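Local coordinates for Rho GTPase-activating protein 26 (Gallus gallus, PDB 1F7C), which acts as a GTPase-activating protein for RhoA and Cdc42, this fragment being its all-helical RhoGAP (BH) domain, at residues Ser66-Gln69 with Lys70-Ile74; Ala90-Glu93 with Ile94-Thr98; Thr103-Arg106 with Met107-Gly110; Ala193-Met196 with Asp197-Phe200; Asn202-Ile205 with Glu206-Glu210. One frame throughout, in Å; residues are numbered along the deposited sequence.

All five contacts are local, made along or at the ends of helices in an all-helical RhoGAP domain, and they follow one another along the chain without interleaving. Contact 1 lies on helix 65-76; contacts 2 and 3 lie at the beginning and towards the end of helix 94-106, with centres about 19 Å apart. Contact 1 touches both, through the Arg67-Glu93 salt bridge and through Leu72 packed on Thr103. Contacts 4 and 5 share helix 198-210, their centres about 16 Å apart, and contact 5 lies about 29 Å from contact 1, centre to centre. Two groups of contacts thus occupy different regions of one domain. The side chains of Lys95 (contact 2) and Arg106 (contact 3) lie about 10 and 11 Å from that of Arg60, the predicted arginine finger.

Contact 1: Ser66-Gln69 with Lys70-Ile74; sequences SRVQ and KLLSI
The carboxamide of Gln69 and one methyl of Leu72 supply the flat-group contact here: Leu72 CD1 stands 4.0 Å from Gln69 OE1, well out of the amide plane. At the other end of the amide, Gln69 NE2 makes a weak hydrogen bond to Asn65 OD1. The bend at its second torsion (chi2 -56°) is what turns the amide alongside the helix instead of letting it extend into solvent. The second flat group, the guanidinium of Arg67, points off the helix, where NH1 forms a salt bridge with Glu93 OE2.

On the buried side, Val68 and Leu72 lie side by side and point the same way, with Val68 CG1 4.2 Å from Leu72 CD1. Leu72 CB also rests 3.5 Å from Gln69 O. In the backbone beneath, Leu72 N donates to Val68 O at 2.9 Å, and Leu71 N and Ser73 N likewise bond to Arg67 O and Gln69 O, four residues back. The corresponding bond from Lys70 N to Ser66 O is weak. Ser73 adds a bond from its side chain, because OG sits between the backbone N and the carbonyl carbon (chi1 64°) and donates to Lys70 O at 2.7 Å from above the carbonyl plane.

Val68, Leu71 and Leu72 face helix 94-106, where they meet Ser99, Ile97 and Thr103, while Lys70 and Ser73 are exposed. This division of apolar and polar faces is that of an amphipathic helix, helix 65-76, packed against its successor in the RhoGAP fold.

Contact 2: Ala90-Glu93 with Ile94-Thr98; sequences AEWE and IKTIT
Glu93 CB rests against Thr96 OG1 and Lys95 CG, at the N-cap position of helix 94-106. Beyond CG the Glu93 chain is extended (chi2 172°), running beside Lys95 in the same direction, and Glu93 OE1 comes to rest 3.3 Å from Lys95 CD. The charged atoms themselves stay apart, for Lys95 NZ is 4.5 Å from Glu93 OE1, beyond a salt bridge. The other oxygen, OE2, is held by Arg67 NH1 in a salt bridge and by a water.

That water ties the cap together. It accepts from Glu93 N at 3.0 Å, donates to OE2, and is hydrogen-bonded to Thr96 OG1 at 2.7 Å. Glu93 O meanwhile receives Ile97 N at 3.0 Å, the donor lying in the carbonyl plane, together with a weaker bond from Thr96 N.

Trp92 packs beside it: its CE3 lies 3.8 Å from Thr96 CG2, reached obliquely, and its CB packs on Ile97 CD1.

A residue three places beyond the N-cap, linked to the N-cap amide, recalls a capping box. Here a water stands between them, and the reciprocal bond from the Glu93 side chain to Thr96 N is not made, which leaves a water-mediated half of the pattern. The cap opens helix 94-106 of the RhoGAP domain, with the Lys95 side chain about 10 Å from that of Arg60, the predicted arginine finger.

Contact 3: Thr103-Arg106 with Met107-Gly110; sequences TYLR and MLPG
Tyr104 meets one methyl of Leu108 at the hydroxyl end of its ring: Leu108 CD2 lies 3.7 Å from Tyr104 OH and 3.9 Å from CZ, the two side chains meeting aslant. With CG placed opposite the backbone N (chi1 160°), the phenol leans towards the following residues although its CB starts in the other direction. The hydroxyl is hydrogen-bonded to Gln32 O, which helps to fix the ring end that Leu108 touches.

The other methyl of Leu108 serves a second neighbour. Leu108 CD1 and Leu105 CD2 are 4.1 Å apart, their side chains lying alongside and pointing the same way. Leu108 is therefore forked between residues three and four positions earlier, one branch to each. Its stem is close to the backbone as well, CG being 3.7 Å from both Tyr104 O and Leu105 O.

Met107 passes by the carbonyl of Thr103 and then leads off, away from the helix. Its CG is 3.3 Å from Thr103 O, while Met107 N gives a weak hydrogen bond to Tyr104 O at 3.2 Å. Two further carbonyls, those of Leu105 and Leu108, are hydrogen-bonded to Arg186 NH2, and one guanidinium thereby links the C-terminal part of the helix with the loop.

Leu105 and Tyr104 continue inward onto helix 146-164, through Leu155 and Met151, and Leu105 also reaches helix 173-184. Leu108, folded back over the preceding turn, marks the place in the RhoGAP domain where helix 94-106 gives way to the loop before helix 115-125.

Contact 4: Ala193-Met196 with Asp197-Phe200; sequences AAIM and DIKF
Ile195 and Ile198 touch where the 3-10 segment 194-196 runs on towards helix 198-210, Ile195 CD1 lying 3.9 Å from Ile198 CG1. Ile195 has CG1 opposite the backbone N (chi1 -176°), which brings its ethyl branch round towards the next turn although its CB starts away from it. The ethyl branch of Ile198 answers it, its CG1 also resting 3.4 Å from Ile195 O.

Lys199 is folded rather than stretched out. Its CG sits between the backbone N and the carbonyl carbon, and further bends at chi3 and chi4 carry the chain back over the turn, leaving Lys199 NZ 3.5 Å from Met196 O. The amine thereby reaches the same water as its own amide: the water accepts from Lys199 NZ at 2.7 Å and from Lys199 N at 3.0 Å, and donates to Ile195 O at 2.9 Å. Ile195 O also takes a weak bond from Ile198 N.

Phe200 presents its edge to Met196 O, which lies near the ring plane and 3.7 Å from CE1. Asp197 N donates to Ala194 O from well above the carbonyl plane, a steep approach that goes with the tight turn. The carboxylate of Asp197 has its strongest partner outside, OD1 forming a salt bridge with Lys126 NZ.

Chemically, this surface entry into helix 198-210 is bridged by a water and a folded lysine. The lysine's positive charge would probably polarise the Met196 carbonyl directly, and it is linked to Ile195 O through the water, while an aspartate ties the turn to the residue following helix 115-125.

Contact 5: Asn202-Ile205 with Glu206-Glu210; sequences NIVI and EILIE
Four successive carbonyls, those of Asn202 to Ile205, are answered by the amides of Glu206 to Ile209, each four residues on. The bond from Ile207 N to Ile203 O measures 2.9 Å, and that from Glu206 N to Asn202 O is 3.1 Å; Leu208 N on Val204 O and Ile209 N on Ile205 O complete the set. The pattern then continues, with Glu210 N on Glu206 O, while Ile207 O is hydrogen-bonded to Asn211 ND2.

Side chains cover these same oxygens. Ile207 CG1 and Ile209 CG1 each sit 3.2 Å from the carbonyl oxygen four residues back, Ile203 O and Ile205 O respectively. Keeping CG1 beside the backbone N (chi1 -68° in Ile207, -67° in Ile209) places them there. Their CD1 methyls go on to meet CG2 of Ile203 and of Ile205. Glu206 extends past Asn202 O, with CG against it, and packs on Val173 and Ala174 of helix 173-184.

Leu208 and Ile209 reach Met156 of helix 146-164, and Ile207 reaches helix 130-141. With the carbonyls of Asn202 to Glu206 bonded to amides four residues on, this part of helix 198-210 can set Ile205, Ile207, Leu208 and Ile209 against neighbouring helices, probably at little polar cost.

Contact 1: Ser66-Gln69 with Lys70-Ile74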
loop_
_atom_site.group_PDB
_atom_site.type_symbol
_atom_site.label_atom_id
_atom_site.label_comp_id
_atom_site.label_asym_id
_atom_site.label_seq_id
_atom_site.Cartn_x
_atom_site.Cartn_y
_atom_site.Cartn_z
ATOM N N SER A 66 -13.492 -16.726 -1.256
ATOM C CA SER A 66 -13.194 -18.074 -1.719
ATOM C C SER A 66 -12.139 -18.079 -2.817
ATOM O O SER A 66 -11.156 -18.820 -2.746
ATOM C CB SER A 66 -14.475 -18.746 -2.227
ATOM O OG SER A 66 -15.461 -18.791 -1.207
ATOM N N ARG A 67 -12.344 -17.246 -3.831
ATOM C CA ARG A 67 -11.411 -17.174 -4.945
ATOM C C ARG A 67 -10.103 -16.524 -4.529
ATOM O O ARG A 67 -9.036 -16.891 -5.022
ATOM C CB ARG A 67 -12.025 -16.398 -6.109
ATOM C CG ARG A 67 -13.386 -16.906 -6.539
ATOM C CD ARG A 67 -13.625 -16.632 -8.007
ATOM N NE ARG A 67 -12.703 -17.399 -8.839
ATOM C CZ ARG A 67 -12.656 -17.334 -10.166
ATOM N NH1 ARG A 67 -13.483 -16.530 -10.828
ATOM N NH2 ARG A 67 -11.786 -18.082 -10.832
ATOM N N VAL A 68 -10.183 -15.560 -3.619
ATOM C CA VAL A 68 -8.988 -14.872 -3.149
ATOM C C VAL A 68 -8.012 -15.869 -2.534
ATOM O O VAL A 68 -6.885 -16.028 -3.018
ATOM C CB VAL A 68 -9.337 -13.796 -2.099
ATOM C CG1 VAL A 68 -8.065 -13.185 -1.532
ATOM C CG2 VAL A 68 -10.196 -12.716 -2.732
ATOM N N GLN A 69 -8.457 -16.543 -1.474
ATOM C CA GLN A 69 -7.636 -17.532 -0.775
ATOM C C GLN A 69 -7.027 -18.544 -1.738
ATOM O O GLN A 69 -5.888 -18.981 -1.557
ATOM C CB GLN A 69 -8.471 -18.279 0.270
ATOM C CG GLN A 69 -9.018 -17.414 1.392
ATOM C CD GLN A 69 -7.928 -16.652 2.114
ATOM O OE1 GLN A 69 -6.823 -17.161 2.307
ATOM N NE2 GLN A 69 -8.235 -15.428 2.527
ATOM N N LYS A 70 -7.792 -18.913 -2.759
ATOM C CA LYS A 70 -7.325 -19.883 -3.739
ATOM C C LYS A 70 -6.186 -19.339 -4.591
ATOM O O LYS A 70 -5.265 -20.074 -4.943
ATOM C CB LYS A 70 -8.482 -20.333 -4.635
ATOM C CG LYS A 70 -8.098 -21.456 -5.585
ATOM C CD LYS A 70 -9.284 -21.953 -6.392
ATOM C CE LYS A 70 -8.858 -23.045 -7.366
ATOM N NZ LYS A 70 -10.003 -23.530 -8.186
ATOM N N LEU A 71 -6.251 -18.055 -4.932
ATOM C CA LEU A 71 -5.194 -17.442 -5.729
ATOM C C LEU A 71 -3.957 -17.324 -4.851
ATOM O O LEU A 71 -2.836 -17.590 -5.293
ATOM C CB LEU A 71 -5.624 -16.055 -6.228
ATOM C CG LEU A 71 -4.551 -15.178 -6.894
ATOM C CD1 LEU A 71 -3.902 -15.922 -8.047
ATOM C CD2 LEU A 71 -5.177 -13.884 -7.381
ATOM N N LEU A 72 -4.172 -16.934 -3.598
ATOM C CA LEU A 72 -3.080 -16.794 -2.644
ATOM C C LEU A 72 -2.296 -18.095 -2.513
ATOM O O LEU A 72 -1.074 -18.110 -2.670
ATOM C CB LEU A 72 -3.619 -16.371 -1.275
ATOM C CG LEU A 72 -3.936 -14.881 -1.147
ATOM C CD1 LEU A 72 -4.541 -14.577 0.210
ATOM C CD2 LEU A 72 -2.650 -14.094 -1.338
ATOM N N SER A 73 -3.006 -19.186 -2.240
ATOM C CA SER A 73 -2.372 -20.493 -2.085
ATOM C C SER A 73 -1.515 -20.850 -3.295
ATOM O O SER A 73 -0.508 -21.544 -3.168
ATOM C CB SER A 73 -3.432 -21.572 -1.864
ATOM O OG SER A 73 -4.275 -21.697 -2.996
ATOM N N ILE A 74 -1.910 -20.377 -4.472
ATOM C CA ILE A 74 -1.147 -20.659 -5.679
ATOM C C ILE A 74 0.057 -19.729 -5.786
ATOM O O ILE A 74 1.080 -20.085 -6.377
ATOM C CB ILE A 74 -2.010 -20.488 -6.944
ATOM C CG1 ILE A 74 -3.191 -21.455 -6.897
ATOM C CG2 ILE A 74 -1.168 -20.738 -8.191
ATOM C CD1 ILE A 74 -4.091 -21.380 -8.114
#

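Contact 2: Ala90-Glu93 with Ile94-Thr98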
loop_
_atom_site.group_PDB
_atom_site.type_symbol
_atom_site.label_atom_id
_atom_site.label_comp_id
_atom_site.label_asym_id
_atom_site.label_seq_id
_atom_site.Cartn_x
_atom_site.Cartn_y
_atom_site.Cartn_z
ATOM N N ALA A 90 -5.653 -14.794 -16.970
ATOM C CA ALA A 90 -6.810 -13.950 -17.229
ATOM C C ALA A 90 -8.066 -14.498 -16.567
ATOM O O ALA A 90 -9.058 -13.792 -16.416
ATOM C CB ALA A 90 -7.029 -13.814 -18.729
ATOM N N GLU A 91 -8.019 -15.765 -16.169
ATOM C CA GLU A 91 -9.158 -16.410 -15.522
ATOM C C GLU A 91 -9.467 -15.750 -14.184
ATOM O O GLU A 91 -10.562 -15.905 -13.637
ATOM C CB GLU A 91 -8.865 -17.895 -15.301
ATOM C CG GLU A 91 -8.760 -18.696 -16.593
ATOM C CD GLU A 91 -8.172 -20.080 -16.383
ATOM O OE1 GLU A 91 -8.661 -20.809 -15.489
ATOM O OE2 GLU A 91 -7.223 -20.437 -17.119
ATOM N N TRP A 92 -8.495 -15.008 -13.662
ATOM C CA TRP A 92 -8.643 -14.328 -12.378
ATOM C C TRP A 92 -9.210 -12.912 -12.480
ATOM O O TRP A 92 -8.687 -12.071 -13.207
ATOM C CB TRP A 92 -7.292 -14.294 -11.660
ATOM C CG TRP A 92 -6.802 -15.648 -11.235
ATOM C CD1 TRP A 92 -5.723 -16.326 -11.729
ATOM C CD2 TRP A 92 -7.386 -16.496 -10.232
ATOM N NE1 TRP A 92 -5.597 -17.543 -11.095
ATOM C CE2 TRP A 92 -6.604 -17.672 -10.172
ATOM C CE3 TRP A 92 -8.493 -16.375 -9.379
ATOM C CZ2 TRP A 92 -6.896 -18.722 -9.290
ATOM C CZ3 TRP A 92 -8.783 -17.418 -8.505
ATOM C CH2 TRP A 92 -7.987 -18.574 -8.467
ATOM N N GLU A 93 -10.284 -12.661 -11.740
ATOM C CA GLU A 93 -10.929 -11.353 -11.728
ATOM C C GLU A 93 -10.036 -10.318 -11.046
ATOM O O GLU A 93 -9.276 -10.650 -10.133
ATOM C CB GLU A 93 -12.263 -11.449 -10.993
ATOM C CG GLU A 93 -13.219 -12.448 -11.615
ATOM C CD GLU A 93 -14.454 -12.684 -10.765
ATOM O OE1 GLU A 93 -15.250 -11.733 -10.579
ATOM O OE2 GLU A 93 -14.623 -13.826 -10.276
ATOM N N ILE A 94 -10.135 -9.068 -11.493
ATOM C CA ILE A 94 -9.349 -7.976 -10.930
ATOM C C ILE A 94 -9.673 -7.792 -9.438
ATOM O O ILE A 94 -8.769 -7.620 -8.621
ATOM C CB ILE A 94 -9.616 -6.638 -11.697
ATOM C CG1 ILE A 94 -8.991 -6.689 -13.102
ATOM C CG2 ILE A 94 -9.052 -5.461 -10.914
ATOM C CD1 ILE A 94 -7.476 -6.769 -13.115
ATOM N N LYS A 95 -10.959 -7.821 -9.094
ATOM C CA LYS A 95 -11.400 -7.676 -7.708
ATOM C C LYS A 95 -10.720 -8.751 -6.843
ATOM O O LYS A 95 -10.423 -8.534 -5.672
ATOM C CB LYS A 95 -12.925 -7.830 -7.633
ATOM C CG LYS A 95 -13.429 -9.181 -8.156
ATOM C CD LYS A 95 -14.914 -9.168 -8.535
ATOM C CE LYS A 95 -15.822 -8.819 -7.364
ATOM N NZ LYS A 95 -17.274 -8.898 -7.721
ATOM N N THR A 96 -10.474 -9.908 -7.445
ATOM C CA THR A 96 -9.833 -11.034 -6.774
ATOM C C THR A 96 -8.342 -10.771 -6.579
ATOM O O THR A 96 -7.779 -11.070 -5.524
ATOM C CB THR A 96 -10.003 -12.330 -7.604
ATOM O OG1 THR A 96 -11.395 -12.653 -7.706
ATOM C CG2 THR A 96 -9.267 -13.485 -6.961
ATOM N N ILE A 97 -7.712 -10.214 -7.609
ATOM C CA ILE A 97 -6.294 -9.903 -7.578
ATOM C C ILE A 97 -5.944 -8.747 -6.634
ATOM O O ILE A 97 -4.872 -8.754 -6.021
ATOM C CB ILE A 97 -5.791 -9.589 -8.999
ATOM C CG1 ILE A 97 -5.940 -10.847 -9.866
ATOM C CG2 ILE A 97 -4.333 -9.086 -8.955
ATOM C CD1 ILE A 97 -5.672 -10.639 -11.341
ATOM N N THR A 98 -6.832 -7.760 -6.508
ATOM C CA THR A 98 -6.556 -6.634 -5.615
ATOM C C THR A 98 -6.829 -7.045 -4.176
ATOM O O THR A 98 -6.196 -6.544 -3.246
ATOM C CB THR A 98 -7.413 -5.378 -5.935
ATOM O OG1 THR A 98 -8.801 -5.683 -5.781
ATOM C CG2 THR A 98 -7.150 -4.903 -7.356
HETATM O O HOH W 1 -11.677 -14.445 -9.772
#

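Contact 3: Thr103-Arg106 with Met107-Gly110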
loop_
_atom_site.group_PDB
_atom_site.type_symbol
_atom_site.label_atom_id
_atom_site.label_comp_id
_atom_site.label_asym_id
_atom_site.label_seq_id
_atom_site.Cartn_x
_atom_site.Cartn_y
_atom_site.Cartn_z
ATOM N N THR A 103 -5.081 -8.724 1.473
ATOM C CA THR A 103 -5.066 -9.728 2.533
ATOM C C THR A 103 -3.634 -10.186 2.834
ATOM O O THR A 103 -3.307 -10.465 3.986
ATOM C CB THR A 103 -5.959 -10.951 2.190
ATOM O OG1 THR A 103 -5.401 -11.664 1.082
ATOM C CG2 THR A 103 -7.367 -10.498 1.836
ATOM N N TYR A 104 -2.785 -10.254 1.808
ATOM C CA TYR A 104 -1.390 -10.638 2.009
ATOM C C TYR A 104 -0.731 -9.636 2.954
ATOM O O TYR A 104 0.085 -10.010 3.794
ATOM C CB TYR A 104 -0.612 -10.639 0.691
ATOM C CG TYR A 104 0.893 -10.552 0.893
ATOM C CD1 TYR A 104 1.650 -11.685 1.198
ATOM C CD2 TYR A 104 1.549 -9.322 0.844
ATOM C CE1 TYR A 104 3.023 -11.597 1.455
ATOM C CE2 TYR A 104 2.922 -9.217 1.104
ATOM C CZ TYR A 104 3.651 -10.360 1.411
ATOM O OH TYR A 104 4.996 -10.253 1.696
ATOM N N LEU A 105 -1.079 -8.363 2.796
ATOM C CA LEU A 105 -0.527 -7.306 3.628
ATOM C C LEU A 105 -1.013 -7.386 5.074
ATOM O O LEU A 105 -0.290 -7.018 6.000
ATOM C CB LEU A 105 -0.868 -5.936 3.038
ATOM C CG LEU A 105 -0.079 -5.538 1.789
ATOM C CD1 LEU A 105 -0.611 -4.230 1.224
ATOM C CD2 LEU A 105 1.393 -5.400 2.154
ATOM N N ARG A 106 -2.239 -7.861 5.263
ATOM C CA ARG A 106 -2.800 -7.994 6.598
ATOM C C ARG A 106 -2.322 -9.283 7.282
ATOM O O ARG A 106 -2.518 -9.467 8.482
ATOM C CB ARG A 106 -4.327 -7.953 6.525
ATOM C CG ARG A 106 -4.868 -6.589 6.099
ATOM C CD ARG A 106 -6.307 -6.390 6.555
ATOM N NE ARG A 106 -7.242 -7.259 5.846
ATOM C CZ ARG A 106 -7.804 -6.962 4.679
ATOM N NH1 ARG A 106 -7.532 -5.809 4.082
ATOM N NH2 ARG A 106 -8.640 -7.823 4.110
ATOM N N MET A 107 -1.682 -10.158 6.509
ATOM C CA MET A 107 -1.158 -11.427 7.012
ATOM C C MET A 107 0.295 -11.332 7.467
ATOM O O MET A 107 0.869 -12.317 7.930
ATOM C CB MET A 107 -1.245 -12.507 5.937
ATOM C CG MET A 107 -2.601 -13.145 5.771
ATOM S SD MET A 107 -2.585 -14.289 4.380
ATOM C CE MET A 107 -1.274 -15.432 4.855
ATOM N N LEU A 108 0.900 -10.161 7.314
ATOM C CA LEU A 108 2.284 -9.993 7.730
ATOM C C LEU A 108 2.344 -9.977 9.248
ATOM O O LEU A 108 1.470 -9.408 9.905
ATOM C CB LEU A 108 2.852 -8.698 7.159
ATOM C CG LEU A 108 2.976 -8.712 5.636
ATOM C CD1 LEU A 108 3.399 -7.343 5.138
ATOM C CD2 LEU A 108 3.979 -9.783 5.216
ATOM N N PRO A 109 3.371 -10.618 9.830
ATOM C CA PRO A 109 3.493 -10.645 11.293
ATOM C C PRO A 109 3.272 -9.266 11.905
ATOM O O PRO A 109 2.693 -9.134 12.978
ATOM C CB PRO A 109 4.907 -11.186 11.521
ATOM C CG PRO A 109 5.620 -10.920 10.209
ATOM C CD PRO A 109 4.554 -11.215 9.193
ATOM N N GLY A 110 3.730 -8.236 11.209
ATOM C CA GLY A 110 3.544 -6.890 11.704
ATOM C C GLY A 110 3.181 -5.975 10.558
ATOM O O GLY A 110 3.278 -6.377 9.402
#

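Contact 4: Ala193-Met196 with Asp197-Phe200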
loop_
_atom_site.group_PDB
_atom_site.type_symbol
_atom_site.label_atom_id
_atom_site.label_comp_id
_atom_site.label_asym_id
_atom_site.label_seq_id
_atom_site.Cartn_x
_atom_site.Cartn_y
_atom_site.Cartn_z
ATOM N N ALA A 193 -7.328 6.899 23.555
ATOM C CA ALA A 193 -7.950 8.082 22.978
ATOM C C ALA A 193 -7.295 8.201 21.610
ATOM O O ALA A 193 -7.521 9.156 20.868
ATOM C CB ALA A 193 -7.645 9.307 23.822
ATOM N N ALA A 194 -6.473 7.201 21.298
ATOM C CA ALA A 194 -5.747 7.124 20.038
ATOM C C ALA A 194 -6.701 6.964 18.861
ATOM O O ALA A 194 -6.270 6.901 17.709
ATOM C CB ALA A 194 -4.768 5.952 20.075
ATOM N N ILE A 195 -7.994 6.896 19.154
ATOM C CA ILE A 195 -8.993 6.753 18.107
ATOM C C ILE A 195 -9.021 8.020 17.255
ATOM O O ILE A 195 -9.415 7.991 16.090
ATOM C CB ILE A 195 -10.406 6.506 18.705
ATOM C CG1 ILE A 195 -11.420 6.255 17.583
ATOM C CG2 ILE A 195 -10.847 7.704 19.526
ATOM C CD1 ILE A 195 -11.118 5.031 16.725
ATOM N N MET A 196 -8.582 9.132 17.834
ATOM C CA MET A 196 -8.578 10.399 17.122
ATOM C C MET A 196 -7.395 10.575 16.178
ATOM O O MET A 196 -7.322 11.559 15.451
ATOM C CB MET A 196 -8.647 11.547 18.129
ATOM C CG MET A 196 -9.941 11.518 18.941
ATOM S SD MET A 196 -10.106 12.850 20.125
ATOM C CE MET A 196 -9.297 12.130 21.567
ATOM N N ASP A 197 -6.476 9.616 16.184
ATOM C CA ASP A 197 -5.312 9.667 15.302
ATOM C C ASP A 197 -5.454 8.693 14.129
ATOM O O ASP A 197 -4.568 8.609 13.286
ATOM C CB ASP A 197 -4.018 9.345 16.066
ATOM C CG ASP A 197 -3.567 10.477 16.978
ATOM O OD1 ASP A 197 -3.903 11.653 16.709
ATOM O OD2 ASP A 197 -2.853 10.189 17.961
ATOM N N ILE A 198 -6.561 7.958 14.081
ATOM C CA ILE A 198 -6.793 7.008 12.998
ATOM C C ILE A 198 -6.848 7.745 11.674
ATOM O O ILE A 198 -6.325 7.278 10.661
ATOM C CB ILE A 198 -8.123 6.236 13.197
ATOM C CG1 ILE A 198 -8.029 5.348 14.442
ATOM C CG2 ILE A 198 -8.441 5.398 11.965
ATOM C CD1 ILE A 198 -6.927 4.309 14.382
ATOM N N LYS A 199 -7.478 8.909 11.680
ATOM C CA LYS A 199 -7.585 9.693 10.466
ATOM C C LYS A 199 -6.214 10.042 9.892
ATOM O O LYS A 199 -6.038 10.046 8.676
ATOM C CB LYS A 199 -8.388 10.970 10.718
ATOM C CG LYS A 199 -7.800 11.883 11.776
ATOM C CD LYS A 199 -8.589 13.175 11.874
ATOM C CE LYS A 199 -10.047 12.904 12.220
ATOM N NZ LYS A 199 -10.186 12.297 13.571
ATOM N N PHE A 200 -5.245 10.335 10.757
ATOM C CA PHE A 200 -3.907 10.680 10.283
ATOM C C PHE A 200 -3.168 9.494 9.679
ATOM O O PHE A 200 -2.195 9.674 8.960
ATOM C CB PHE A 200 -3.068 11.283 11.400
ATOM C CG PHE A 200 -3.626 12.556 11.942
ATOM C CD1 PHE A 200 -4.638 12.533 12.895
ATOM C CD2 PHE A 200 -3.163 13.784 11.483
ATOM C CE1 PHE A 200 -5.186 13.721 13.385
ATOM C CE2 PHE A 200 -3.701 14.975 11.964
ATOM C CZ PHE A 200 -4.718 14.945 12.919
HETATM O O HOH W 2 -9.427 9.761 13.813
#

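Contact 5: Asn202-Ile205 with Glu206-Glu210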
loop_
_atom_site.group_PDB
_atom_site.type_symbol
_atom_site.label_atom_id
_atom_site.label_comp_id
_atom_site.label_asym_id
_atom_site.label_seq_id
_atom_site.Cartn_x
_atom_site.Cartn_y
_atom_site.Cartn_z
ATOM N N ASN A 202 -4.378 7.756 7.532
ATOM C CA ASN A 202 -4.760 7.917 6.142
ATOM C C ASN A 202 -3.979 9.042 5.454
ATOM O O ASN A 202 -3.633 8.927 4.283
ATOM C CB ASN A 202 -6.267 8.165 6.045
ATOM C CG ASN A 202 -7.081 7.026 6.633
ATOM O OD1 ASN A 202 -6.532 6.006 7.046
ATOM N ND2 ASN A 202 -8.398 7.194 6.668
ATOM N N ILE A 203 -3.698 10.116 6.187
ATOM C CA ILE A 203 -2.943 11.252 5.654
ATOM C C ILE A 203 -1.521 10.817 5.285
ATOM O O ILE A 203 -0.928 11.305 4.313
ATOM C CB ILE A 203 -2.845 12.402 6.693
ATOM C CG1 ILE A 203 -4.248 12.871 7.091
ATOM C CG2 ILE A 203 -2.043 13.558 6.126
ATOM C CD1 ILE A 203 -5.099 13.330 5.924
ATOM N N VAL A 204 -0.981 9.895 6.073
ATOM C CA VAL A 204 0.358 9.388 5.839
ATOM C C VAL A 204 0.408 8.703 4.464
ATOM O O VAL A 204 1.317 8.959 3.672
ATOM C CB VAL A 204 0.779 8.395 6.971
ATOM C CG1 VAL A 204 2.008 7.599 6.558
ATOM C CG2 VAL A 204 1.083 9.174 8.253
ATOM N N ILE A 205 -0.570 7.846 4.179
ATOM C CA ILE A 205 -0.593 7.161 2.898
ATOM C C ILE A 205 -0.712 8.187 1.757
ATOM O O ILE A 205 -0.034 8.065 0.735
ATOM C CB ILE A 205 -1.755 6.159 2.825
ATOM C CG1 ILE A 205 -1.678 5.190 4.016
ATOM C CG2 ILE A 205 -1.720 5.416 1.495
ATOM C CD1 ILE A 205 -0.334 4.500 4.212
ATOM N N GLU A 206 -1.559 9.197 1.951
ATOM C CA GLU A 206 -1.754 10.237 0.956
ATOM C C GLU A 206 -0.449 10.939 0.637
ATOM O O GLU A 206 -0.123 11.156 -0.529
ATOM C CB GLU A 206 -2.763 11.266 1.442
ATOM C CG GLU A 206 -4.200 10.792 1.449
ATOM C CD GLU A 206 -5.137 11.896 1.872
ATOM O OE1 GLU A 206 -4.741 13.076 1.738
ATOM O OE2 GLU A 206 -6.261 11.598 2.324
ATOM N N ILE A 207 0.295 11.305 1.672
ATOM C CA ILE A 207 1.568 11.977 1.482
ATOM C C ILE A 207 2.549 11.089 0.717
ATOM O O ILE A 207 3.270 11.558 -0.151
ATOM C CB ILE A 207 2.189 12.376 2.834
ATOM C CG1 ILE A 207 1.337 13.468 3.489
ATOM C CG2 ILE A 207 3.612 12.876 2.629
ATOM C CD1 ILE A 207 1.664 13.727 4.960
ATOM N N LEU A 208 2.562 9.802 1.034
ATOM C CA LEU A 208 3.461 8.870 0.366
ATOM C C LEU A 208 3.122 8.664 -1.102
ATOM O O LEU A 208 4.016 8.426 -1.914
ATOM C CB LEU A 208 3.465 7.523 1.084
ATOM C CG LEU A 208 4.179 7.498 2.442
ATOM C CD1 LEU A 208 4.112 6.098 3.024
ATOM C CD2 LEU A 208 5.624 7.932 2.276
ATOM N N ILE A 209 1.837 8.739 -1.440
ATOM C CA ILE A 209 1.399 8.574 -2.826
ATOM C C ILE A 209 1.763 9.828 -3.636
ATOM O O ILE A 209 2.336 9.736 -4.720
ATOM C CB ILE A 209 -0.137 8.342 -2.917
ATOM C CG1 ILE A 209 -0.496 6.991 -2.292
ATOM C CG2 ILE A 209 -0.605 8.399 -4.378
ATOM C CD1 ILE A 209 -1.993 6.753 -2.165
ATOM N N GLU A 210 1.462 10.998 -3.085
ATOM C CA GLU A 210 1.741 12.245 -3.774
ATOM C C GLU A 210 3.196 12.686 -3.879
ATOM O O GLU A 210 3.519 13.508 -4.726
ATOM C CB GLU A 210 0.899 13.365 -3.165
ATOM C CG GLU A 210 -0.541 13.338 -3.653
ATOM C CD GLU A 210 -1.387 14.445 -3.065
ATOM O OE1 GLU A 210 -0.955 15.615 -3.130
ATOM O OE2 GLU A 210 -2.486 14.149 -2.544
#